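Local coordinates for 30kLP (Treponema pallidum, PDB 3K8G), which increases the permeability of lipid vesicles, alters membrane permeability at acidic pH and might take part in ligand transport at the outer membrane, at residues L23-A28 with N32-I37. Sequence-based numbering, arbitrary orientation.
Sequences LYFPVA and NLISRI
F25 reaches from its strand into the side of the helix that holds L33, I34 and I37. Followed outward, F25 CB lies 4.1 Å from I34 CD1, and F25 CD1 passes the same isoleucine at CG1. F25 CE1 then meets L33 CD2 at 3.8 Å, the forked leucine end setting this methyl at the ring edge in the plane; F25 CZ ends against I37 CD1, the tip of a slender CG1-CD1 arm, at 4.1 Å. With CG anti to the carbonyl carbon (chi1 -63°), the ring extends toward the helix. The axes of strand 23-26 and helix 32-37 come within 10.3 Å, their N-to-C directions 128° apart. Strand 21-26 belongs to the antiparallel U-shaped half-barrel, F25 pairing through its backbone with V57, while 32-37 lies in what is probably amphipathic helix 2, which moves away from helices 7 and 8 as the large hydrophobic cavity opens. Apolar residues suit this largely buried place. I34 slides past F25 in the opposite direction; its extended arm (chi2 158°) carries CD1 to V27, whose compact side chain crosses it at about a right angle, V27 CG2 4.2 Å from I34 CD1. On the helix's polar side, R36 NE bonds to N32 OD1 at 3.3 Å, and R36 also touches E246 and A249 of helix 245-253.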
ATOM      1  N   LEU A  23       0.205  -0.573   3.476  1.00  8.72           N
ATOM      2  CA  LEU A  23       0.129  -1.511   2.356  1.00  9.73           C
ATOM      3  C   LEU A  23       1.453  -2.239   2.189  1.00 10.04           C
ATOM      4  O   LEU A  23       2.522  -1.685   2.415  1.00  8.66           O
ATOM      5  CB  LEU A  23      -0.180  -0.777   1.035  1.00 12.02           C
ATOM      6  CG  LEU A  23      -1.385   0.168   1.013  1.00 15.36           C
ATOM      7  CD1 LEU A  23      -0.952   1.600   1.496  1.00 15.06           C
ATOM      8  CD2 LEU A  23      -1.973   0.237  -0.428  1.00 17.20           C
ATOM      9  N   TYR A  24       1.386  -3.507   1.811  1.00  9.97           N
ATOM     10  CA  TYR A  24       2.586  -4.203   1.436  1.00 10.61           C
ATOM     11  C   TYR A  24       2.282  -5.051   0.181  1.00 13.10           C
ATOM     12  O   TYR A  24       1.338  -5.847   0.182  1.00  9.56           O
ATOM     13  CB  TYR A  24       3.047  -5.086   2.608  1.00 10.89           C
ATOM     14  CG  TYR A  24       4.098  -6.070   2.195  1.00 10.03           C
ATOM     15  CD1 TYR A  24       5.411  -5.678   1.998  1.00 14.41           C
ATOM     16  CD2 TYR A  24       3.763  -7.414   1.997  1.00 12.82           C
ATOM     17  CE1 TYR A  24       6.401  -6.630   1.589  1.00 13.32           C
ATOM     18  CE2 TYR A  24       4.728  -8.370   1.580  1.00 15.32           C
ATOM     19  CZ  TYR A  24       6.031  -7.970   1.405  1.00 17.71           C
ATOM     20  OH  TYR A  24       6.951  -8.925   1.015  1.00 17.83           O
ATOM     21  N   PHE A  25       3.086  -4.872  -0.872  1.00 12.88           N
ATOM     22  CA  PHE A  25       2.923  -5.641  -2.119  1.00 16.64           C
ATOM     23  C   PHE A  25       4.244  -6.348  -2.468  1.00 17.43           C
ATOM     24  O   PHE A  25       5.187  -5.674  -2.857  1.00 16.69           O
ATOM     25  CB  PHE A  25       2.678  -4.698  -3.298  1.00 15.68           C
ATOM     26  CG  PHE A  25       1.404  -3.881  -3.219  1.00 20.09           C
ATOM     27  CD1 PHE A  25       0.273  -4.265  -3.932  1.00 19.55           C
ATOM     28  CD2 PHE A  25       1.373  -2.682  -2.522  1.00 24.15           C
ATOM     29  CE1 PHE A  25      -0.896  -3.510  -3.900  1.00 23.76           C
ATOM     30  CE2 PHE A  25       0.205  -1.919  -2.481  1.00 25.98           C
ATOM     31  CZ  PHE A  25      -0.923  -2.328  -3.162  1.00 23.51           C
ATOM     32  N   PRO A  26       4.300  -7.689  -2.379  1.00 17.31           N
ATOM     33  CA  PRO A  26       5.389  -8.379  -3.087  1.00 17.76           C
ATOM     34  C   PRO A  26       5.198  -8.147  -4.590  1.00 17.32           C
ATOM     35  O   PRO A  26       4.100  -8.308  -5.084  1.00 18.77           O
ATOM     36  CB  PRO A  26       5.198  -9.862  -2.717  1.00 20.15           C
ATOM     37  CG  PRO A  26       3.952  -9.952  -1.850  1.00 15.01           C
ATOM     38  CD  PRO A  26       3.317  -8.601  -1.755  1.00 19.89           C
ATOM     39  N   VAL A  27       6.224  -7.710  -5.309  1.00 18.77           N
ATOM     40  CA  VAL A  27       6.014  -7.396  -6.734  1.00 19.87           C
ATOM     41  C   VAL A  27       5.742  -8.672  -7.561  1.00 20.81           C
ATOM     42  O   VAL A  27       4.863  -8.665  -8.404  1.00 20.94           O
ATOM     43  CB  VAL A  27       7.158  -6.552  -7.320  1.00 21.31           C
ATOM     44  CG1 VAL A  27       6.989  -6.327  -8.833  1.00 21.08           C
ATOM     45  CG2 VAL A  27       7.223  -5.188  -6.563  1.00 19.52           C
ATOM     46  N   ALA A  28       6.482  -9.747  -7.297  1.00 21.25           N
ATOM     47  CA  ALA A  28       6.265 -11.044  -8.018  1.00 22.05           C
ATOM     48  C   ALA A  28       4.866 -11.606  -7.770  1.00 20.80           C
ATOM     49  O   ALA A  28       4.438 -11.782  -6.614  1.00 20.60           O
ATOM     50  CB  ALA A  28       7.330 -12.058  -7.652  1.00 19.39           C
ATOM     51  N   ASN A  32       0.405  -7.015 -12.629  1.00 22.85           N
ATOM     52  CA  ASN A  32      -0.740  -6.370 -13.273  1.00 24.98           C
ATOM     53  C   ASN A  32      -1.442  -5.405 -12.315  1.00 24.43           C
ATOM     54  O   ASN A  32      -1.729  -4.257 -12.663  1.00 24.18           O
ATOM     55  CB  ASN A  32      -1.740  -7.413 -13.782  1.00 25.32           C
ATOM     56  CG  ASN A  32      -3.030  -6.781 -14.347  1.00 34.49           C
ATOM     57  OD1 ASN A  32      -4.134  -6.986 -13.810  1.00 38.94           O
ATOM     58  ND2 ASN A  32      -2.894  -6.015 -15.432  1.00 36.92           N
ATOM     59  N   LEU A  33      -1.727  -5.878 -11.106  1.00 23.70           N
ATOM     60  CA  LEU A  33      -2.365  -5.019 -10.107  1.00 23.30           C
ATOM     61  C   LEU A  33      -1.580  -3.710  -9.880  1.00 22.05           C
ATOM     62  O   LEU A  33      -2.148  -2.621  -9.894  1.00 21.86           O
ATOM     63  CB  LEU A  33      -2.517  -5.764  -8.778  1.00 24.33           C
ATOM     64  CG  LEU A  33      -3.040  -4.892  -7.632  1.00 22.88           C
ATOM     65  CD1 LEU A  33      -4.490  -4.568  -7.943  1.00 26.51           C
ATOM     66  CD2 LEU A  33      -2.899  -5.612  -6.287  1.00 21.15           C
ATOM     67  N   ILE A  34      -0.278  -3.828  -9.662  1.00 23.45           N
ATOM     68  CA  ILE A  34       0.547  -2.648  -9.368  1.00 25.56           C
ATOM     69  C   ILE A  34       0.579  -1.724 -10.592  1.00 25.47           C
ATOM     70  O   ILE A  34       0.477  -0.511 -10.456  1.00 25.28           O
ATOM     71  CB  ILE A  34       1.975  -3.036  -8.939  1.00 25.52           C
ATOM     72  CG1 ILE A  34       1.944  -3.793  -7.609  1.00 25.51           C
ATOM     73  CG2 ILE A  34       2.847  -1.772  -8.798  1.00 30.18           C
ATOM     74  CD1 ILE A  34       3.165  -4.674  -7.358  1.00 24.39           C
ATOM     75  N   SER A  35       0.711  -2.309 -11.786  1.00 26.19           N
ATOM     76  CA  SER A  35       0.659  -1.525 -13.015  1.00 26.73           C
ATOM     77  C   SER A  35      -0.614  -0.712 -13.095  1.00 26.35           C
ATOM     78  O   SER A  35      -0.554   0.471 -13.400  1.00 25.62           O
ATOM     79  CB  SER A  35       0.797  -2.416 -14.259  1.00 28.70           C
ATOM     80  OG  SER A  35       2.150  -2.815 -14.399  1.00 33.49           O
ATOM     81  N   ARG A  36      -1.761  -1.342 -12.827  1.00 26.31           N
ATOM     82  CA  ARG A  36      -3.054  -0.654 -12.895  1.00 27.62           C
ATOM     83  C   ARG A  36      -3.168   0.483 -11.886  1.00 26.64           C
ATOM     84  O   ARG A  36      -3.695   1.557 -12.200  1.00 25.59           O
ATOM     85  CB  ARG A  36      -4.206  -1.623 -12.648  1.00 29.51           C
ATOM     86  CG  ARG A  36      -4.445  -2.612 -13.752  1.00 34.16           C
ATOM     87  CD  ARG A  36      -5.607  -3.542 -13.379  1.00 42.64           C
ATOM     88  NE  ARG A  36      -5.976  -4.393 -14.512  1.00 45.25           N
ATOM     89  CZ  ARG A  36      -6.875  -4.069 -15.440  1.00 45.48           C
ATOM     90  NH1 ARG A  36      -7.526  -2.912 -15.376  1.00 43.75           N
ATOM     91  NH2 ARG A  36      -7.127  -4.916 -16.433  1.00 45.77           N
ATOM     92  N   ILE A  37      -2.705   0.249 -10.664  1.00 24.96           N
ATOM     93  CA  ILE A  37      -2.730   1.323  -9.669  1.00 23.46           C
ATOM     94  C   ILE A  37      -1.887   2.499 -10.135  1.00 24.78           C
ATOM     95  O   ILE A  37      -2.341   3.642 -10.100  1.00 24.90           O
ATOM     96  CB  ILE A  37      -2.260   0.839  -8.291  1.00 23.38           C
ATOM     97  CG1 ILE A  37      -3.232  -0.203  -7.751  1.00 17.58           C
ATOM     98  CG2 ILE A  37      -2.134   2.038  -7.301  1.00 25.99           C
ATOM     99  CD1 ILE A  37      -2.672  -1.007  -6.608  1.00 22.83           C
TER